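SCO1/SenC family lipoprotein (Bacillus anthracis, PDB 4HDE) is a lipoprotein of thioredoxin-like fold that probably helps deliver copper to cytochrome c oxidase during its assembly. Local coordinates at residues Lys28-Gly32 and Lys33-Ala37; Asp160-Arg163 and Asp164-Leu168. All coordinates share one frame; numbering follows the deposited sequence.

Contact 1: residues Lys28-Gly32 and Lys33-Ala37; sequences KDLKG and KVWVA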
loop_
_atom_site.group_PDB
_atom_site.type_symbol
_atom_site.label_atom_id
_atom_site.label_comp_id
_atom_site.label_asym_id
_atom_site.label_seq_id
_atom_site.Cartn_x
_atom_site.Cartn_y
_atom_site.Cartn_z
ATOM N N LYS A 28 -14.495 -2.997 1.674
ATOM C CA LYS A 28 -15.365 -4.162 1.782
ATOM C C LYS A 28 -14.528 -5.431 1.961
ATOM O O LYS A 28 -14.866 -6.299 2.761
ATOM C CB LYS A 28 -16.265 -4.272 0.547
ATOM C CG LYS A 28 -17.134 -5.516 0.493
ATOM C CD LYS A 28 -17.925 -5.557 -0.803
ATOM C CE LYS A 28 -18.862 -6.755 -0.851
ATOM N NZ LYS A 28 -18.126 -8.041 -0.985
ATOM N N ASP A 29 -13.432 -5.526 1.222
ATOM C CA ASP A 29 -12.561 -6.691 1.262
ATOM C C ASP A 29 -11.624 -6.678 2.461
ATOM O O ASP A 29 -11.300 -7.723 3.013
ATOM C CB ASP A 29 -11.745 -6.743 -0.026
ATOM C CG ASP A 29 -12.612 -6.604 -1.247
ATOM O OD1 ASP A 29 -13.098 -7.637 -1.740
ATOM O OD2 ASP A 29 -12.842 -5.461 -1.680
ATOM N N LEU A 30 -11.198 -5.486 2.855
ATOM C CA LEU A 30 -10.114 -5.320 3.812
ATOM C C LEU A 30 -10.553 -5.216 5.270
ATOM O O LEU A 30 -9.761 -5.482 6.175
ATOM C CB LEU A 30 -9.296 -4.085 3.429
ATOM C CG LEU A 30 -8.529 -4.191 2.112
ATOM C CD1 LEU A 30 -8.136 -2.787 1.656
ATOM C CD2 LEU A 30 -7.325 -5.110 2.231
ATOM N N LYS A 31 -11.798 -4.817 5.511
ATOM C CA LYS A 31 -12.292 -4.662 6.872
ATOM C C LYS A 31 -12.317 -6.016 7.572
ATOM O O LYS A 31 -13.005 -6.936 7.147
ATOM C CB LYS A 31 -13.677 -4.016 6.879
ATOM C CG LYS A 31 -14.241 -3.732 8.268
ATOM C CD LYS A 31 -13.424 -2.665 8.983
ATOM C CE LYS A 31 -14.083 -2.232 10.288
ATOM N NZ LYS A 31 -15.451 -1.663 10.083
ATOM N N GLY A 32 -11.570 -6.129 8.666
ATOM C CA GLY A 32 -11.412 -7.404 9.344
ATOM C C GLY A 32 -10.072 -8.070 9.084
ATOM O O GLY A 32 -9.749 -9.085 9.708
ATOM N N LYS A 33 -9.290 -7.516 8.168
ATOM C CA LYS A 33 -7.967 -8.042 7.870
ATOM C C LYS A 33 -6.895 -7.055 8.313
ATOM O O LYS A 33 -7.146 -5.852 8.436
ATOM C CB LYS A 33 -7.832 -8.365 6.375
ATOM C CG LYS A 33 -8.692 -9.555 5.919
ATOM C CD LYS A 33 -8.630 -9.766 4.417
ATOM C CE LYS A 33 -9.431 -10.979 4.000
ATOM N NZ LYS A 33 -8.760 -12.226 4.459
ATOM N N VAL A 34 -5.699 -7.574 8.561
ATOM C CA VAL A 34 -4.532 -6.741 8.797
ATOM C C VAL A 34 -3.924 -6.482 7.429
ATOM O O VAL A 34 -3.730 -7.416 6.638
ATOM C CB VAL A 34 -3.522 -7.471 9.712
ATOM C CG1 VAL A 34 -2.207 -6.685 9.842
ATOM C CG2 VAL A 34 -4.141 -7.711 11.085
ATOM N N TRP A 35 -3.643 -5.221 7.125
ATOM C CA TRP A 35 -3.060 -4.911 5.833
ATOM C C TRP A 35 -2.013 -3.814 5.873
ATOM O O TRP A 35 -1.927 -3.038 6.819
ATOM C CB TRP A 35 -4.135 -4.639 4.774
ATOM C CG TRP A 35 -5.157 -3.559 5.044
ATOM C CD1 TRP A 35 -6.167 -3.593 5.956
ATOM C CD2 TRP A 35 -5.315 -2.327 4.321
ATOM N NE1 TRP A 35 -6.938 -2.453 5.858
ATOM C CE2 TRP A 35 -6.430 -1.661 4.864
ATOM C CE3 TRP A 35 -4.616 -1.726 3.270
ATOM C CZ2 TRP A 35 -6.860 -0.415 4.400
ATOM C CZ3 TRP A 35 -5.054 -0.488 2.803
ATOM C CH2 TRP A 35 -6.158 0.153 3.371
ATOM N N VAL A 36 -1.174 -3.821 4.845
ATOM C CA VAL A 36 -0.101 -2.851 4.709
ATOM C C VAL A 36 -0.311 -2.093 3.414
ATOM O O VAL A 36 -0.541 -2.698 2.367
ATOM C CB VAL A 36 1.261 -3.547 4.666
ATOM C CG1 VAL A 36 2.381 -2.530 4.576
ATOM C CG2 VAL A 36 1.442 -4.418 5.902
ATOM N N ALA A 37 -0.246 -0.768 3.493
ATOM C CA ALA A 37 -0.477 0.097 2.334
ATOM C C ALA A 37 0.774 0.893 1.948
ATOM O O ALA A 37 1.551 1.326 2.811
ATOM C CB ALA A 37 -1.615 1.052 2.620
HETATM O O HOH W 1 -9.190 -3.622 8.166
#
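The side chain of Leu30 covers one face of the Trp35 indole, the two crossing at about a right angle. Leu30 CD1 sits almost exactly over the centre of the Trp35 six-membered ring, 3.7 Å from its centroid and 5° off the normal, a CH-pi contact. The rest of the leucine spreads over the same face: Leu30 CB reaches Trp35 NE1 at 3.8 Å, and Leu30 CD2 covers the five-membered ring near Trp35 CG at 3.9 Å. Trp35 CG stands between its own backbone N and carbonyl carbon (chi1 56°), which turns the ring back toward the helix end.

The polar contacts centre on the carbonyl of Leu30. Lys33 N donates to Leu30 O at 2.9 Å and closes a type II beta turn from Leu30 to Lys33. Gly32, with positive phi, takes the turn position where a CB would jam against the preceding carbonyl. A water 2.8 Å from Leu30 O probably donates to it and accepts only weakly from Trp35 NE1, at 3.4 Å. Beyond the turn, the aliphatic part of Lys33 runs back past the helix, Lys33 CD lying 3.6 Å from Asp29 O.

Phe15 also packs on Leu30, while Ile140 and Val72 touch Trp35 from the flanking strands. The whole is a helix-turn-strand connection leading into the central strand 35-40 of the thioredoxin-like fold.

Contact 2: residues Asp160-Arg163 and Asp164-Leu168; sequences DIIR and DMKRL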
loop_
_atom_site.group_PDB
_atom_site.type_symbol
_atom_site.label_atom_id
_atom_site.label_comp_id
_atom_site.label_asym_id
_atom_site.label_seq_id
_atom_site.Cartn_x
_atom_site.Cartn_y
_atom_site.Cartn_z
ATOM N N ASP A 160 10.591 -5.077 12.960
ATOM C CA ASP A 160 9.594 -4.252 13.654
ATOM C C ASP A 160 8.196 -4.495 13.095
ATOM O O ASP A 160 7.226 -4.648 13.842
ATOM C CB ASP A 160 9.913 -2.757 13.489
ATOM C CG ASP A 160 10.994 -2.254 14.439
ATOM O OD1 ASP A 160 11.613 -3.063 15.152
ATOM O OD2 ASP A 160 11.232 -1.022 14.456
ATOM N N ILE A 161 8.086 -4.486 11.772
ATOM C CA ILE A 161 6.794 -4.690 11.125
ATOM C C ILE A 161 6.225 -6.067 11.444
ATOM O O ILE A 161 5.053 -6.184 11.807
ATOM C CB ILE A 161 6.883 -4.485 9.603
ATOM C CG1 ILE A 161 7.424 -3.080 9.297
ATOM C CG2 ILE A 161 5.502 -4.687 8.975
ATOM C CD1 ILE A 161 7.707 -2.822 7.829
ATOM N N ILE A 162 7.055 -7.097 11.336
ATOM C CA ILE A 162 6.644 -8.453 11.670
ATOM C C ILE A 162 6.164 -8.539 13.126
ATOM O O ILE A 162 5.138 -9.162 13.418
ATOM C CB ILE A 162 7.796 -9.448 11.412
ATOM C CG1 ILE A 162 8.051 -9.598 9.910
ATOM C CG2 ILE A 162 7.497 -10.798 12.042
ATOM C CD1 ILE A 162 6.908 -10.251 9.156
ATOM N N ARG A 163 6.920 -7.927 14.040
ATOM C CA ARG A 163 6.559 -7.892 15.459
ATOM C C ARG A 163 5.171 -7.278 15.643
ATOM O O ARG A 163 4.329 -7.805 16.379
ATOM C CB ARG A 163 7.613 -7.084 16.240
ATOM C CG ARG A 163 7.270 -6.762 17.698
ATOM C CD ARG A 163 8.058 -5.541 18.197
ATOM N NE ARG A 163 7.706 -4.341 17.445
ATOM C CZ ARG A 163 8.472 -3.260 17.341
ATOM N NH1 ARG A 163 8.060 -2.225 16.616
ATOM N NH2 ARG A 163 9.655 -3.215 17.947
ATOM N N ASP A 164 4.949 -6.150 14.991
ATOM C CA ASP A 164 3.667 -5.461 15.103
ATOM C C ASP A 164 2.509 -6.279 14.508
ATOM O O ASP A 164 1.403 -6.304 15.068
ATOM C CB ASP A 164 3.754 -4.070 14.465
ATOM C CG ASP A 164 4.701 -3.133 15.212
ATOM O OD1 ASP A 164 4.998 -3.375 16.397
ATOM O OD2 ASP A 164 5.145 -2.124 14.612
HETATM N N MSE A 165 2.756 -6.943 13.382
HETATM C CA MSE A 165 1.769 -7.857 12.820
HETATM C C MSE A 165 1.428 -8.971 13.790
HETATM O O MSE A 165 0.258 -9.342 13.930
HETATM C CB MSE A 165 2.280 -8.463 11.517
HETATM C CG MSE A 165 2.299 -7.530 10.343
HETATM SE SE MSE A 165 3.309 -8.312 8.891
HETATM C CE MSE A 165 2.767 -7.083 7.505
ATOM N N LYS A 166 2.443 -9.527 14.446
ATOM C CA LYS A 166 2.200 -10.590 15.411
ATOM C C LYS A 166 1.337 -10.103 16.563
ATOM O O LYS A 166 0.459 -10.816 17.020
ATOM C CB LYS A 166 3.511 -11.166 15.938
ATOM C CG LYS A 166 4.255 -11.993 14.914
ATOM C CD LYS A 166 5.489 -12.627 15.520
ATOM C CE LYS A 166 6.187 -13.530 14.519
ATOM N NZ LYS A 166 7.392 -14.167 15.108
ATOM N N ARG A 167 1.564 -8.871 17.007
ATOM C CA ARG A 167 0.742 -8.311 18.071
ATOM C C ARG A 167 -0.722 -8.192 17.627
ATOM O O ARG A 167 -1.631 -8.508 18.395
ATOM C CB ARG A 167 1.275 -6.943 18.512
ATOM C CG ARG A 167 2.638 -6.954 19.195
ATOM C CD ARG A 167 2.644 -7.761 20.483
ATOM N NE ARG A 167 2.926 -9.172 20.237
ATOM C CZ ARG A 167 4.132 -9.659 19.958
ATOM N NH1 ARG A 167 5.182 -8.848 19.888
ATOM N NH2 ARG A 167 4.294 -10.962 19.750
ATOM N N LEU A 168 -0.947 -7.734 16.399
ATOM C CA LEU A 168 -2.311 -7.574 15.898
ATOM C C LEU A 168 -3.021 -8.911 15.728
ATOM O O LEU A 168 -4.249 -8.983 15.815
ATOM C CB LEU A 168 -2.330 -6.817 14.570
ATOM C CG LEU A 168 -1.906 -5.353 14.621
ATOM C CD1 LEU A 168 -1.947 -4.756 13.232
ATOM C CD2 LEU A 168 -2.806 -4.555 15.559
#
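Successive turns of the C-terminal helix 158-169 meet here in a local contact, a salt-bridge network of Asp160, Arg163 and Asp164 on one side and an apolar row on another. The helix packs on the mixed sheet of the thioredoxin-like fold, with Leu139 and Tyr150 among the residues beneath it. Regular i to i+4 backbone bonds join the two segments, for example Met165 N to Ile161 O at 2.9 Å.

On the apolar side, Ile161 and Met165, a selenomethionine, lie side by side and point the same way, with Ile161 CG2 3.9 Å from Met165 CE. Ile162 CD1 comes in at an angle and rests 4.1 Å from Met165 SE. The extended chain of Lys166 passes over Ile162, Lys166 CE lying 3.9 Å from Ile162 CG2, before its ammonium pairs with Glu65.

Arg167 curls back, so that one face of its guanidinium lies over Arg163 O, and its NE forms a salt bridge with Glu170. Asp164 is buried, and its carboxylate is shared: OD2 bonds to Tyr150 OH, while OD1 serves Arg163. The arginine chain bends at chi3 (63°), bringing the guanidinium alongside the carboxylate, their planes 37° apart. Arg163 NH2 is 3.4 Å from Asp160 OD1, but that oxygen lies well out of the guanidinium plane, so only charge links them. Arg163 NE and Arg163 NH1 both grip Asp164 OD1, at 3.1 and 3.3 Å, from the same face of the carboxylate.

From the N terminus the chain first reaches contact 1, where a tight turn leads from the short helix 27-30 to strand 35-40, the middle strand of the mixed sheet. Contact 2 follows much later, within helix 158-169 near the C terminus. Each is local and closes no long loop; they stand in series, neither nested nor crossing, with centres about 15 Å apart. They nevertheless meet: Val36 CG2 lies 3.4 Å from Met165 CE, and Val34 CG1 lies 3.9 Å from Leu168 CD1. Through this packing the last helix rests on Val34 and Val36, so that contact 1 joins the short helix to the central strand and contact 2 lies in the helix packed on that same part of the chain.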